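Local coordinates for protein Cdhr2 (PDB 5CYX), which probably links neighbouring microvilli by calcium-dependent heterophilic adhesion to CDHR5, thereby controlling how microvilli pack at the apical membrane of epithelial cells, at residues F74-S79 with A89-I94; D214-D219 with L307-Q312; N254-Y259 with T303-N308. All blocks are in the same frame, centred on the assembly; numbering follows the deposited sequence.

Interaction 1: residues F74-S79 with A89-I94; sequences FKITIS and AEMQVI
The shortest polar bond between F74-S79 and A89-I94 runs from V93 N to F74 O, 2.8 Å long, with the N-H pointing almost straight at the oxygen (167°). F74 N returns a bond to V93 O. I76 with M91 and I78 with A89 repeat the same reciprocal pairing, so six backbone bonds tie the strands in antiparallel register. K75 with Q92 and T77 with E90 are the non-hydrogen-bonded pairs between them, and M91 O, already held by I76 N, also receives a CA-H...O contact from K75 CA (3.5 Å).

Side chains alternate between the two sheet faces. On the face of F74, I76, I78, A89, M91 and V93, the F74 ring lies over the V93 side chain in a CH-pi contact, V93 CB standing 4.0 Å from the ring centroid, 15° off the normal. F74 takes the tight rotamer with CG between its backbone N and carbonyl carbon (chi1 60°), which lays the ring beside its partner strand. M91 CB meets two isoleucines: I76 CG1 lies alongside it at 3.8 Å, and I78 CD1 reaches it slantwise, touching M91 SD as well. I76 CD1 also meets V93 CG2 at 4.1 Å. F7 of a second subunit packs on I78 and A89, and V9 of that subunit on M91.

The opposite face, with K75, T77, E90 and Q92, is more polar; K75 and E90 are exposed to solvent, while Q92 packs on N196 of a third subunit. The arrangement is the antiparallel hairpin of strands 73-81 and 86-96 in the Greek-key beta sandwich of the first cadherin repeat.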
ATOM      1  N   PHE A  74     -10.971  -3.902 -41.146  1.00 50.85           N
ATOM      2  CA  PHE A  74     -10.756  -3.410 -42.503  1.00 51.55           C
ATOM      3  C   PHE A  74     -11.888  -3.889 -43.409  1.00 52.19           C
ATOM      4  O   PHE A  74     -12.617  -4.796 -43.044  1.00 53.30           O
ATOM      5  CB  PHE A  74      -9.388  -3.851 -43.041  1.00 51.41           C
ATOM      6  CG  PHE A  74      -9.215  -5.347 -43.089  1.00 50.43           C
ATOM      7  CD1 PHE A  74      -8.729  -6.043 -41.986  1.00 50.15           C
ATOM      8  CD2 PHE A  74      -9.554  -6.062 -44.219  1.00 50.36           C
ATOM      9  CE1 PHE A  74      -8.584  -7.426 -42.019  1.00 49.77           C
ATOM     10  CE2 PHE A  74      -9.392  -7.449 -44.266  1.00 50.71           C
ATOM     11  CZ  PHE A  74      -8.921  -8.131 -43.156  1.00 50.21           C
ATOM     12  N   LYS A  75     -12.062  -3.243 -44.551  1.00 53.18           N
ATOM     13  CA  LYS A  75     -13.085  -3.604 -45.548  1.00 54.73           C
ATOM     14  C   LYS A  75     -12.539  -4.471 -46.687  1.00 53.44           C
ATOM     15  O   LYS A  75     -11.382  -4.300 -47.147  1.00 49.74           O
ATOM     16  CB  LYS A  75     -13.653  -2.353 -46.243  1.00 58.81           C
ATOM     17  CG  LYS A  75     -14.545  -1.536 -45.382  1.00 64.81           C
ATOM     18  CD  LYS A  75     -15.097  -0.304 -46.127  1.00 70.00           C
ATOM     19  CE  LYS A  75     -15.775   0.644 -45.124  1.00 74.20           C
ATOM     20  NZ  LYS A  75     -16.500  -0.078 -44.011  1.00 74.73           N
ATOM     21  N   ILE A  76     -13.422  -5.303 -47.215  1.00 52.59           N
ATOM     22  CA  ILE A  76     -13.132  -6.032 -48.443  1.00 54.79           C
ATOM     23  C   ILE A  76     -14.293  -5.881 -49.403  1.00 55.46           C
ATOM     24  O   ILE A  76     -15.392  -5.600 -48.998  1.00 56.64           O
ATOM     25  CB  ILE A  76     -12.855  -7.532 -48.183  1.00 54.07           C
ATOM     26  CG1 ILE A  76     -13.967  -8.151 -47.331  1.00 54.25           C
ATOM     27  CG2 ILE A  76     -11.524  -7.682 -47.496  1.00 54.20           C
ATOM     28  CD1 ILE A  76     -13.882  -9.665 -47.175  1.00 54.29           C
ATOM     29  N   THR A  77     -14.024  -6.065 -50.679  1.00 56.70           N
ATOM     30  CA  THR A  77     -15.067  -6.130 -51.682  1.00 58.42           C
ATOM     31  C   THR A  77     -15.161  -7.595 -52.154  1.00 59.01           C
ATOM     32  O   THR A  77     -14.163  -8.187 -52.610  1.00 59.82           O
ATOM     33  CB  THR A  77     -14.785  -5.137 -52.847  1.00 59.39           C
ATOM     34  OG1 THR A  77     -14.751  -3.797 -52.321  1.00 60.49           O
ATOM     35  CG2 THR A  77     -15.861  -5.207 -53.911  1.00 59.66           C
ATOM     36  N   ILE A  78     -16.347  -8.153 -52.022  1.00 58.42           N
ATOM     37  CA  ILE A  78     -16.671  -9.455 -52.529  1.00 62.13           C
ATOM     38  C   ILE A  78     -17.487  -9.307 -53.807  1.00 63.02           C
ATOM     39  O   ILE A  78     -18.375  -8.461 -53.894  1.00 63.22           O
ATOM     40  CB  ILE A  78     -17.476 -10.258 -51.483  1.00 64.36           C
ATOM     41  CG1 ILE A  78     -16.594 -10.530 -50.259  1.00 64.72           C
ATOM     42  CG2 ILE A  78     -17.942 -11.586 -52.084  1.00 65.59           C
ATOM     43  CD1 ILE A  78     -17.380 -10.804 -49.003  1.00 67.37           C
ATOM     44  N   SER A  79     -17.216 -10.180 -54.767  1.00 63.02           N
ATOM     45  CA  SER A  79     -17.866 -10.160 -56.071  1.00 63.70           C
ATOM     46  C   SER A  79     -18.383 -11.542 -56.435  1.00 63.04           C
ATOM     47  O   SER A  79     -17.777 -12.557 -56.075  1.00 63.52           O
ATOM     48  CB  SER A  79     -16.867  -9.707 -57.105  1.00 64.71           C
ATOM     49  OG  SER A  79     -15.803 -10.651 -57.187  1.00 66.52           O
ATOM     50  N   ALA A  89     -20.514  -6.474 -53.256  1.00 69.86           N
ATOM     51  CA  ALA A  89     -20.851  -5.800 -52.013  1.00 67.29           C
ATOM     52  C   ALA A  89     -19.595  -5.671 -51.145  1.00 65.35           C
ATOM     53  O   ALA A  89     -18.660  -6.486 -51.235  1.00 62.64           O
ATOM     54  CB  ALA A  89     -21.935  -6.570 -51.279  1.00 67.37           C
ATOM     55  N   GLU A  90     -19.566  -4.632 -50.326  1.00 64.68           N
ATOM     56  CA  GLU A  90     -18.530  -4.490 -49.312  1.00 66.24           C
ATOM     57  C   GLU A  90     -18.906  -5.268 -48.065  1.00 64.46           C
ATOM     58  O   GLU A  90     -20.079  -5.439 -47.755  1.00 60.97           O
ATOM     59  CB  GLU A  90     -18.267  -3.031 -48.982  1.00 69.94           C
ATOM     60  CG  GLU A  90     -17.690  -2.283 -50.175  1.00 74.69           C
ATOM     61  CD  GLU A  90     -17.406  -0.825 -49.890  1.00 79.90           C
ATOM     62  OE1 GLU A  90     -18.136  -0.213 -49.078  1.00 86.22           O
ATOM     63  OE2 GLU A  90     -16.462  -0.280 -50.496  1.00 84.08           O
ATOM     64  N   MET A  91     -17.880  -5.765 -47.390  1.00 64.00           N
ATOM     65  CA  MET A  91     -18.009  -6.559 -46.179  1.00 62.63           C
ATOM     66  C   MET A  91     -16.963  -6.010 -45.260  1.00 59.84           C
ATOM     67  O   MET A  91     -15.827  -5.742 -45.680  1.00 59.05           O
ATOM     68  CB  MET A  91     -17.641  -8.007 -46.499  1.00 67.88           C
ATOM     69  CG  MET A  91     -17.844  -9.021 -45.402  1.00 72.21           C
ATOM     70  SD  MET A  91     -19.273 -10.055 -45.794  1.00 81.19           S
ATOM     71  CE  MET A  91     -20.161 -10.055 -44.235  1.00 78.60           C
ATOM     72  N   GLN A  92     -17.316  -5.828 -44.013  1.00 56.53           N
ATOM     73  CA  GLN A  92     -16.338  -5.469 -43.023  1.00 57.17           C
ATOM     74  C   GLN A  92     -15.775  -6.701 -42.266  1.00 54.43           C
ATOM     75  O   GLN A  92     -16.515  -7.606 -41.908  1.00 53.12           O
ATOM     76  CB  GLN A  92     -16.938  -4.494 -42.036  1.00 59.65           C
ATOM     77  CG  GLN A  92     -15.870  -3.817 -41.197  1.00 62.93           C
ATOM     78  CD  GLN A  92     -16.464  -2.836 -40.215  1.00 66.59           C
ATOM     79  OE1 GLN A  92     -17.473  -3.131 -39.553  1.00 67.27           O
ATOM     80  NE2 GLN A  92     -15.830  -1.675 -40.086  1.00 67.21           N
ATOM     81  N   VAL A  93     -14.464  -6.668 -42.016  1.00 52.49           N
ATOM     82  CA  VAL A  93     -13.778  -7.645 -41.198  1.00 51.63           C
ATOM     83  C   VAL A  93     -13.433  -7.013 -39.836  1.00 51.45           C
ATOM     84  O   VAL A  93     -12.668  -6.067 -39.788  1.00 49.50           O
ATOM     85  CB  VAL A  93     -12.531  -8.193 -41.914  1.00 51.36           C
ATOM     86  CG1 VAL A  93     -11.866  -9.250 -41.067  1.00 50.86           C
ATOM     87  CG2 VAL A  93     -12.912  -8.766 -43.258  1.00 51.69           C
ATOM     88  N   ILE A  94     -14.077  -7.490 -38.751  1.00 51.26           N
ATOM     89  CA  ILE A  94     -13.669  -7.168 -37.401  1.00 51.72           C
ATOM     90  C   ILE A  94     -12.593  -8.195 -36.994  1.00 51.52           C
ATOM     91  O   ILE A  94     -12.842  -9.407 -37.027  1.00 52.15           O
ATOM     92  CB  ILE A  94     -14.873  -7.188 -36.434  1.00 53.77           C
ATOM     93  CG1 ILE A  94     -16.024  -6.280 -36.925  1.00 54.56           C
ATOM     94  CG2 ILE A  94     -14.480  -6.775 -35.024  1.00 53.96           C
ATOM     95  CD1 ILE A  94     -15.579  -4.869 -37.302  1.00 55.71           C
TER

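Interaction 2: residues D214-D219 with L307-Q312. With CA (calcium ion), chain E; CA (calcium ion), chain F.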
ATOM      1  N   ASP A 214      24.203   3.151   5.413  1.00 47.68           N
ATOM      2  CA  ASP A 214      24.360   3.100   6.851  1.00 47.55           C
ATOM      3  C   ASP A 214      24.206   4.521   7.396  1.00 48.68           C
ATOM      4  O   ASP A 214      24.836   5.487   6.886  1.00 47.80           O
ATOM      5  CB  ASP A 214      25.713   2.506   7.238  1.00 47.73           C
ATOM      6  CG  ASP A 214      25.769   2.047   8.683  1.00 47.33           C
ATOM      7  OD1 ASP A 214      24.722   2.131   9.457  1.00 45.75           O
ATOM      8  OD2 ASP A 214      26.863   1.575   9.031  1.00 46.23           O
ATOM      9  N   GLU A 215      23.336   4.645   8.405  1.00 49.03           N
ATOM     10  CA  GLU A 215      23.118   5.930   9.069  1.00 50.88           C
ATOM     11  C   GLU A 215      23.565   5.852  10.526  1.00 50.92           C
ATOM     12  O   GLU A 215      23.605   4.783  11.075  1.00 50.96           O
ATOM     13  CB  GLU A 215      21.663   6.333   8.978  1.00 51.39           C
ATOM     14  CG  GLU A 215      21.203   6.687   7.569  1.00 52.71           C
ATOM     15  CD  GLU A 215      19.726   7.099   7.592  1.00 53.83           C
ATOM     16  OE1 GLU A 215      18.809   6.239   7.616  1.00 52.07           O
ATOM     17  OE2 GLU A 215      19.478   8.304   7.625  1.00 56.50           O
ATOM     18  N   PRO A 216      23.960   6.984  11.124  1.00 52.23           N
ATOM     19  CA  PRO A 216      24.571   6.903  12.439  1.00 53.15           C
ATOM     20  C   PRO A 216      23.519   6.751  13.546  1.00 54.14           C
ATOM     21  O   PRO A 216      22.977   7.745  14.018  1.00 53.27           O
ATOM     22  CB  PRO A 216      25.340   8.206  12.551  1.00 54.15           C
ATOM     23  CG  PRO A 216      24.624   9.163  11.650  1.00 54.59           C
ATOM     24  CD  PRO A 216      24.074   8.334  10.529  1.00 53.37           C
ATOM     25  N   ASP A 217      23.221   5.503  13.903  1.00 54.67           N
ATOM     26  CA  ASP A 217      22.255   5.225  14.964  1.00 57.08           C
ATOM     27  C   ASP A 217      22.634   4.066  15.868  1.00 58.21           C
ATOM     28  O   ASP A 217      21.775   3.536  16.540  1.00 57.54           O
ATOM     29  CB  ASP A 217      20.888   4.929  14.335  1.00 57.85           C
ATOM     30  CG  ASP A 217      20.891   3.681  13.446  1.00 58.72           C
ATOM     31  OD1 ASP A 217      21.956   3.080  13.109  1.00 58.88           O
ATOM     32  OD2 ASP A 217      19.776   3.305  13.069  1.00 61.08           O
ATOM     33  N   LEU A 218      23.904   3.684  15.880  1.00 64.14           N
ATOM     34  CA  LEU A 218      24.398   2.699  16.799  1.00 64.05           C
ATOM     35  C   LEU A 218      25.541   3.344  17.551  1.00 64.20           C
ATOM     36  O   LEU A 218      26.418   4.035  16.958  1.00 60.95           O
ATOM     37  CB  LEU A 218      24.853   1.461  16.035  1.00 63.94           C
ATOM     38  CG  LEU A 218      23.756   0.681  15.313  1.00 64.40           C
ATOM     39  CD1 LEU A 218      24.378  -0.384  14.438  1.00 64.28           C
ATOM     40  CD2 LEU A 218      22.830   0.018  16.337  1.00 65.81           C
ATOM     41  N   ASP A 219      25.549   3.125  18.861  1.00 64.78           N
ATOM     42  CA  ASP A 219      26.578   3.695  19.720  1.00 66.09           C
ATOM     43  C   ASP A 219      27.927   2.984  19.503  1.00 65.72           C
ATOM     44  O   ASP A 219      27.958   1.873  18.982  1.00 65.69           O
ATOM     45  CB  ASP A 219      26.152   3.626  21.206  1.00 68.45           C
ATOM     46  CG  ASP A 219      25.065   4.663  21.574  1.00 69.75           C
ATOM     47  OD1 ASP A 219      24.832   5.636  20.814  1.00 68.09           O
ATOM     48  OD2 ASP A 219      24.445   4.496  22.644  1.00 70.79           O
ATOM     49  N   LEU A 307      27.027  13.787  15.714  1.00 64.60           N
ATOM     50  CA  LEU A 307      25.793  13.465  16.416  1.00 66.91           C
ATOM     51  C   LEU A 307      25.087  12.384  15.645  1.00 66.38           C
ATOM     52  O   LEU A 307      25.241  12.274  14.442  1.00 66.52           O
ATOM     53  CB  LEU A 307      24.885  14.707  16.551  1.00 68.93           C
ATOM     54  CG  LEU A 307      25.477  15.912  17.311  1.00 69.57           C
ATOM     55  CD1 LEU A 307      24.482  17.065  17.308  1.00 71.79           C
ATOM     56  CD2 LEU A 307      25.893  15.570  18.732  1.00 68.98           C
ATOM     57  N   ASN A 308      24.293  11.600  16.345  1.00 67.24           N
ATOM     58  CA  ASN A 308      23.502  10.568  15.713  1.00 67.49           C
ATOM     59  C   ASN A 308      22.324  11.169  14.946  1.00 68.46           C
ATOM     60  O   ASN A 308      22.141  12.379  14.947  1.00 68.37           O
ATOM     61  CB  ASN A 308      23.123   9.472  16.732  1.00 67.86           C
ATOM     62  CG  ASN A 308      22.105   9.921  17.802  1.00 70.11           C
ATOM     63  OD1 ASN A 308      21.387  10.919  17.676  1.00 70.82           O
ATOM     64  ND2 ASN A 308      22.029   9.133  18.847  1.00 69.56           N
ATOM     65  N   ILE A 309      21.559  10.326  14.268  1.00 69.61           N
ATOM     66  CA  ILE A 309      20.382  10.763  13.505  1.00 72.28           C
ATOM     67  C   ILE A 309      19.334  11.547  14.308  1.00 74.38           C
ATOM     68  O   ILE A 309      18.584  12.311  13.727  1.00 74.88           O
ATOM     69  CB  ILE A 309      19.640   9.587  12.815  1.00 73.26           C
ATOM     70  CG1 ILE A 309      19.163   8.524  13.817  1.00 74.35           C
ATOM     71  CG2 ILE A 309      20.528   8.941  11.766  1.00 72.86           C
ATOM     72  CD1 ILE A 309      18.247   7.506  13.183  1.00 75.35           C
ATOM     73  N   TYR A 310      19.282  11.339  15.618  1.00 75.79           N
ATOM     74  CA  TYR A 310      18.349  12.055  16.482  1.00 80.35           C
ATOM     75  C   TYR A 310      18.941  13.345  17.046  1.00 80.39           C
ATOM     76  O   TYR A 310      18.332  13.946  17.925  1.00 81.57           O
ATOM     77  CB  TYR A 310      17.919  11.175  17.661  1.00 82.90           C
ATOM     78  CG  TYR A 310      17.441   9.789  17.298  1.00 85.44           C
ATOM     79  CD1 TYR A 310      16.464   9.589  16.317  1.00 87.90           C
ATOM     80  CD2 TYR A 310      17.951   8.670  17.960  1.00 87.34           C
ATOM     81  CE1 TYR A 310      16.028   8.308  15.992  1.00 90.33           C
ATOM     82  CE2 TYR A 310      17.517   7.388  17.654  1.00 89.61           C
ATOM     83  CZ  TYR A 310      16.558   7.208  16.678  1.00 91.16           C
ATOM     84  OH  TYR A 310      16.144   5.926  16.400  1.00 94.20           O
ATOM     85  N   GLY A 311      20.115  13.766  16.567  1.00 78.10           N
ATOM     86  CA  GLY A 311      20.757  14.972  17.053  1.00 77.75           C
ATOM     87  C   GLY A 311      21.356  14.871  18.445  1.00 78.53           C
ATOM     88  O   GLY A 311      21.508  15.883  19.120  1.00 79.95           O
ATOM     89  N   GLN A 312      21.730  13.668  18.873  1.00 78.20           N
ATOM     90  CA  GLN A 312      22.349  13.481  20.183  1.00 78.25           C
ATOM     91  C   GLN A 312      23.718  12.821  20.083  1.00 74.69           C
ATOM     92  O   GLN A 312      24.087  12.279  19.051  1.00 71.40           O
ATOM     93  CB  GLN A 312      21.469  12.600  21.053  1.00 81.27           C
ATOM     94  CG  GLN A 312      20.037  13.081  21.214  1.00 86.31           C
ATOM     95  CD  GLN A 312      19.129  11.983  21.742  1.00 89.84           C
ATOM     96  OE1 GLN A 312      18.579  12.097  22.836  1.00 93.43           O
ATOM     97  NE2 GLN A 312      18.982  10.895  20.972  1.00 90.14           N
TER
HETATM   98 CA    CA E1004      23.456   2.522  11.372  1.00 49.17          CA
HETATM   99 CA    CA F1005      27.573   5.396  15.485  1.00 55.54          CA
HETATM  100  O   HOH W   1      24.019   6.407  18.076  1.00 50.93           O
HETATM  101  O   HOH W   2      22.903   0.212  11.312  1.00 39.08           O
HETATM  102  O   HOH W   3      25.656   6.989  16.002  1.00 42.90           O
HETATM  103  O   HOH W   4      28.160   6.573  13.363  1.00 41.62           O
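I309 has CG1 between its backbone N and carbonyl carbon (chi1 59°), which turns CG2 onto the P216 ring and leads CD1 to the D217 side chain. CG2 meets P216 CD at 3.8 Å, the two side chains slanting across each other, and also touches E215 CB. I309 CD1 lies 3.9 Å from D217 CB, the carbon that carries a calcium-binding carboxylate.

One backbone bond fixes the approach: I309 N donates to P216 O at 3.0 Å. The same oxygen has N308 CB close beside it. N308 opens a type I turn ending at G311, and its OD1 accepts Q312 N (3.0 Å) from above the amide plane, with a weak second bond from Y310 N. A water donates to D219 OD1 and is weakly approached by N308 ND2.

The other side of 214-219 is given to metal. One calcium is bound by D214 OD1, E215 O and D217 OD1 (2.4 Å), with E116 and D250 completing its protein ligands; L218 O binds a second. The contact thus sets the linker between strands 206-213 and 220-222, joining the second and third cadherin repeats, against the loop between strands 295-304 and 315-324.

Interaction 3: residues N254-Y259 with T303-N308; sequences NDIVTY and TEKNLN. With CA (calcium ion), chain F.
Backbone hydrogen bonds join V257-Y259 to T303-E304 as antiparallel strands. T258 N donates to T303 O (2.9 Å) and T303 N returns a 2.8 Å bond to T258 O. T303 O takes a weak further bond from T258 OG1, swung between its backbone N and carbonyl carbon (chi1 62°). V257 and E304 form the adjoining non-hydrogen-bonded pair, after which K305 N reaches I256 O at 3.0 Å, though with a bent N-H (138°).

Beyond the strands a side chain takes over from the backbone. D255 holds CG opposite its backbone N (chi1 -164°), carrying the carboxylate across to the chain after E304, where OD2 accepts N306 N at 3.1 Å through its syn lone pair. D255 N in turn is bonded to D248, a calcium ligand. Replacing D255 by an alanine would remove this acceptor and is likely to leave the N306 N-H without its mate and the chain after E304 less firmly held.

Apolar contacts lie at the exposed edge. The K305 chain runs alongside I256, its CD 3.7 Å from I256 CG2, while T258 CG2 comes at about a right angle toward K305 CG. On the other face V257 CG2 lies near the E304 stem.

Metal coordination closes the account. Both E304 oxygens bind one calcium, OE1 at 2.4 Å and OE2 at 2.5 Å, with D248, D250, L218 O and two waters among its ligands. D255 OD2 sits 3.9 Å from E304 OE1, two acidic groups side by side, so the calcium probably offsets a repulsion that would otherwise push them apart; the bidentate grip also fixes the turn of the E304 carboxylate.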
ATOM      1  N   ASN A 254      32.092   4.229  10.401  1.00 56.20           N
ATOM      2  CA  ASN A 254      33.350   4.294  11.189  1.00 58.73           C
ATOM      3  C   ASN A 254      33.790   5.739  11.485  1.00 59.91           C
ATOM      4  O   ASN A 254      34.859   6.183  11.060  1.00 59.11           O
ATOM      5  CB  ASN A 254      34.535   3.534  10.553  1.00 60.77           C
ATOM      6  CG  ASN A 254      34.115   2.340   9.752  1.00 63.36           C
ATOM      7  OD1 ASN A 254      33.698   1.310  10.311  1.00 66.18           O
ATOM      8  ND2 ASN A 254      34.274   2.437   8.425  1.00 64.81           N
ATOM      9  N   ASP A 255      32.916   6.432  12.209  1.00 61.10           N
ATOM     10  CA  ASP A 255      33.091   7.795  12.694  1.00 60.22           C
ATOM     11  C   ASP A 255      34.245   7.753  13.685  1.00 58.82           C
ATOM     12  O   ASP A 255      34.391   6.778  14.407  1.00 57.63           O
ATOM     13  CB  ASP A 255      31.799   8.233  13.436  1.00 61.95           C
ATOM     14  CG  ASP A 255      31.697   9.753  13.654  1.00 63.81           C
ATOM     15  OD1 ASP A 255      32.606  10.512  13.285  1.00 62.97           O
ATOM     16  OD2 ASP A 255      30.680  10.191  14.229  1.00 66.00           O
ATOM     17  N   ILE A 256      35.033   8.816  13.744  1.00 55.96           N
ATOM     18  CA  ILE A 256      36.091   8.940  14.727  1.00 56.35           C
ATOM     19  C   ILE A 256      35.516   8.994  16.165  1.00 56.11           C
ATOM     20  O   ILE A 256      34.426   9.536  16.387  1.00 55.86           O
ATOM     21  CB  ILE A 256      36.923  10.228  14.484  1.00 57.19           C
ATOM     22  CG1 ILE A 256      37.621  10.164  13.103  1.00 57.99           C
ATOM     23  CG2 ILE A 256      37.990  10.382  15.563  1.00 56.92           C
ATOM     24  CD1 ILE A 256      38.370  11.434  12.728  1.00 59.32           C
ATOM     25  N   VAL A 257      36.265   8.465  17.130  1.00 55.97           N
ATOM     26  CA  VAL A 257      35.851   8.506  18.525  1.00 57.27           C
ATOM     27  C   VAL A 257      36.828   9.304  19.380  1.00 57.02           C
ATOM     28  O   VAL A 257      38.027   9.179  19.197  1.00 57.06           O
ATOM     29  CB  VAL A 257      35.711   7.071  19.096  1.00 57.04           C
ATOM     30  CG1 VAL A 257      35.489   7.123  20.581  1.00 57.37           C
ATOM     31  CG2 VAL A 257      34.580   6.360  18.404  1.00 58.00           C
ATOM     32  N   THR A 258      36.303  10.099  20.317  1.00 58.33           N
ATOM     33  CA  THR A 258      37.120  10.727  21.347  1.00 59.82           C
ATOM     34  C   THR A 258      36.731  10.201  22.709  1.00 60.10           C
ATOM     35  O   THR A 258      35.745   9.496  22.849  1.00 62.46           O
ATOM     36  CB  THR A 258      37.024  12.251  21.330  1.00 61.65           C
ATOM     37  OG1 THR A 258      35.683  12.645  21.597  1.00 65.06           O
ATOM     38  CG2 THR A 258      37.410  12.775  20.001  1.00 63.08           C
ATOM     39  N   TYR A 259      37.536  10.527  23.712  1.00 59.21           N
ATOM     40  CA  TYR A 259      37.424   9.911  25.034  1.00 59.23           C
ATOM     41  C   TYR A 259      37.522  11.011  26.063  1.00 60.40           C
ATOM     42  O   TYR A 259      38.124  12.022  25.823  1.00 57.40           O
ATOM     43  CB  TYR A 259      38.573   8.903  25.257  1.00 58.26           C
ATOM     44  CG  TYR A 259      38.671   7.859  24.155  1.00 57.95           C
ATOM     45  CD1 TYR A 259      39.419   8.075  22.982  1.00 57.89           C
ATOM     46  CD2 TYR A 259      38.010   6.675  24.275  1.00 58.08           C
ATOM     47  CE1 TYR A 259      39.471   7.106  21.970  1.00 57.52           C
ATOM     48  CE2 TYR A 259      38.058   5.724  23.287  1.00 58.25           C
ATOM     49  CZ  TYR A 259      38.783   5.912  22.158  1.00 56.62           C
ATOM     50  OH  TYR A 259      38.741   4.889  21.236  1.00 55.51           O
ATOM     51  N   THR A 303      32.945   8.990  22.892  1.00 60.34           N
ATOM     52  CA  THR A 303      31.898   9.753  22.223  1.00 60.71           C
ATOM     53  C   THR A 303      32.294   9.899  20.750  1.00 60.06           C
ATOM     54  O   THR A 303      33.421  10.305  20.438  1.00 59.36           O
ATOM     55  CB  THR A 303      31.765  11.161  22.847  1.00 61.00           C
ATOM     56  OG1 THR A 303      31.643  11.059  24.269  1.00 63.44           O
ATOM     57  CG2 THR A 303      30.578  11.891  22.308  1.00 62.08           C
ATOM     58  N   GLU A 304      31.370   9.565  19.855  1.00 60.51           N
ATOM     59  CA  GLU A 304      31.565   9.765  18.435  1.00 60.17           C
ATOM     60  C   GLU A 304      31.647  11.252  18.164  1.00 61.36           C
ATOM     61  O   GLU A 304      31.116  12.060  18.911  1.00 61.13           O
ATOM     62  CB  GLU A 304      30.461   9.100  17.622  1.00 59.69           C
ATOM     63  CG  GLU A 304      30.537   7.582  17.720  1.00 60.24           C
ATOM     64  CD  GLU A 304      29.427   6.831  17.009  1.00 59.88           C
ATOM     65  OE1 GLU A 304      28.748   7.382  16.139  1.00 62.21           O
ATOM     66  OE2 GLU A 304      29.269   5.632  17.257  1.00 60.07           O
ATOM     67  N   LYS A 305      32.331  11.620  17.101  1.00 63.35           N
ATOM     68  CA  LYS A 305      32.547  13.032  16.829  1.00 64.11           C
ATOM     69  C   LYS A 305      31.309  13.696  16.279  1.00 63.59           C
ATOM     70  O   LYS A 305      31.060  14.845  16.572  1.00 63.70           O
ATOM     71  CB  LYS A 305      33.743  13.231  15.908  1.00 68.76           C
ATOM     72  CG  LYS A 305      35.065  13.041  16.650  1.00 71.74           C
ATOM     73  CD  LYS A 305      36.274  13.628  15.916  1.00 74.71           C
ATOM     74  CE  LYS A 305      36.354  15.138  16.024  1.00 76.06           C
ATOM     75  NZ  LYS A 305      37.490  15.651  15.202  1.00 79.27           N
ATOM     76  N   ASN A 306      30.529  12.970  15.495  1.00 62.21           N
ATOM     77  CA  ASN A 306      29.288  13.481  14.950  1.00 62.34           C
ATOM     78  C   ASN A 306      28.090  12.981  15.742  1.00 63.10           C
ATOM     79  O   ASN A 306      28.130  11.903  16.352  1.00 60.95           O
ATOM     80  CB  ASN A 306      29.160  13.080  13.483  1.00 62.34           C
ATOM     81  CG  ASN A 306      30.295  13.649  12.647  1.00 63.56           C
ATOM     82  OD1 ASN A 306      31.312  12.996  12.411  1.00 63.24           O
ATOM     83  ND2 ASN A 306      30.165  14.904  12.284  1.00 64.24           N
ATOM     84  N   LEU A 307      27.027  13.787  15.714  1.00 64.60           N
ATOM     85  CA  LEU A 307      25.793  13.465  16.416  1.00 66.91           C
ATOM     86  C   LEU A 307      25.087  12.384  15.645  1.00 66.38           C
ATOM     87  O   LEU A 307      25.241  12.274  14.442  1.00 66.52           O
ATOM     88  CB  LEU A 307      24.885  14.707  16.551  1.00 68.93           C
ATOM     89  CG  LEU A 307      25.477  15.912  17.311  1.00 69.57           C
ATOM     90  CD1 LEU A 307      24.482  17.065  17.308  1.00 71.79           C
ATOM     91  CD2 LEU A 307      25.893  15.570  18.732  1.00 68.98           C
ATOM     92  N   ASN A 308      24.293  11.600  16.345  1.00 67.24           N
ATOM     93  CA  ASN A 308      23.502  10.568  15.713  1.00 67.49           C
ATOM     94  C   ASN A 308      22.324  11.169  14.946  1.00 68.46           C
ATOM     95  O   ASN A 308      22.141  12.379  14.947  1.00 68.37           O
ATOM     96  CB  ASN A 308      23.123   9.472  16.732  1.00 67.86           C
ATOM     97  CG  ASN A 308      22.105   9.921  17.802  1.00 70.11           C
ATOM     98  OD1 ASN A 308      21.387  10.919  17.676  1.00 70.82           O
ATOM     99  ND2 ASN A 308      22.029   9.133  18.847  1.00 69.56           N
TER
HETATM  100 CA    CA F1005      27.573   5.396  15.485  1.00 55.54          CA
HETATM  101  O   HOH W   5      28.438   9.298  13.451  1.00 48.87           O
HETATM  102  O   HOH W   3      25.656   6.989  16.002  1.00 42.90           O
HETATM  103  O   HOH W   4      28.160   6.573  13.363  1.00 41.62           O

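Interaction 1 comes first along the chain and stands alone in the first cadherin repeat, its centre 75 Å from that of interaction 2 and 82 Å from that of interaction 3, across the centre of the elongated chain. Interactions 2 and 3 are neighbours, with centres 10 Å apart. They share L307 and N308 and meet at one calcium, where L218 O and E304 OE2 lie 3.3 Å apart. The first segment of interaction 3 falls between the two of interaction 2. The hairpin thus belongs to the body of one repeat, whereas the other pair couples the strand ends of the third repeat to its calcium-bound linker, consistent with calcium-dependent stiffening of cadherin ectodomains.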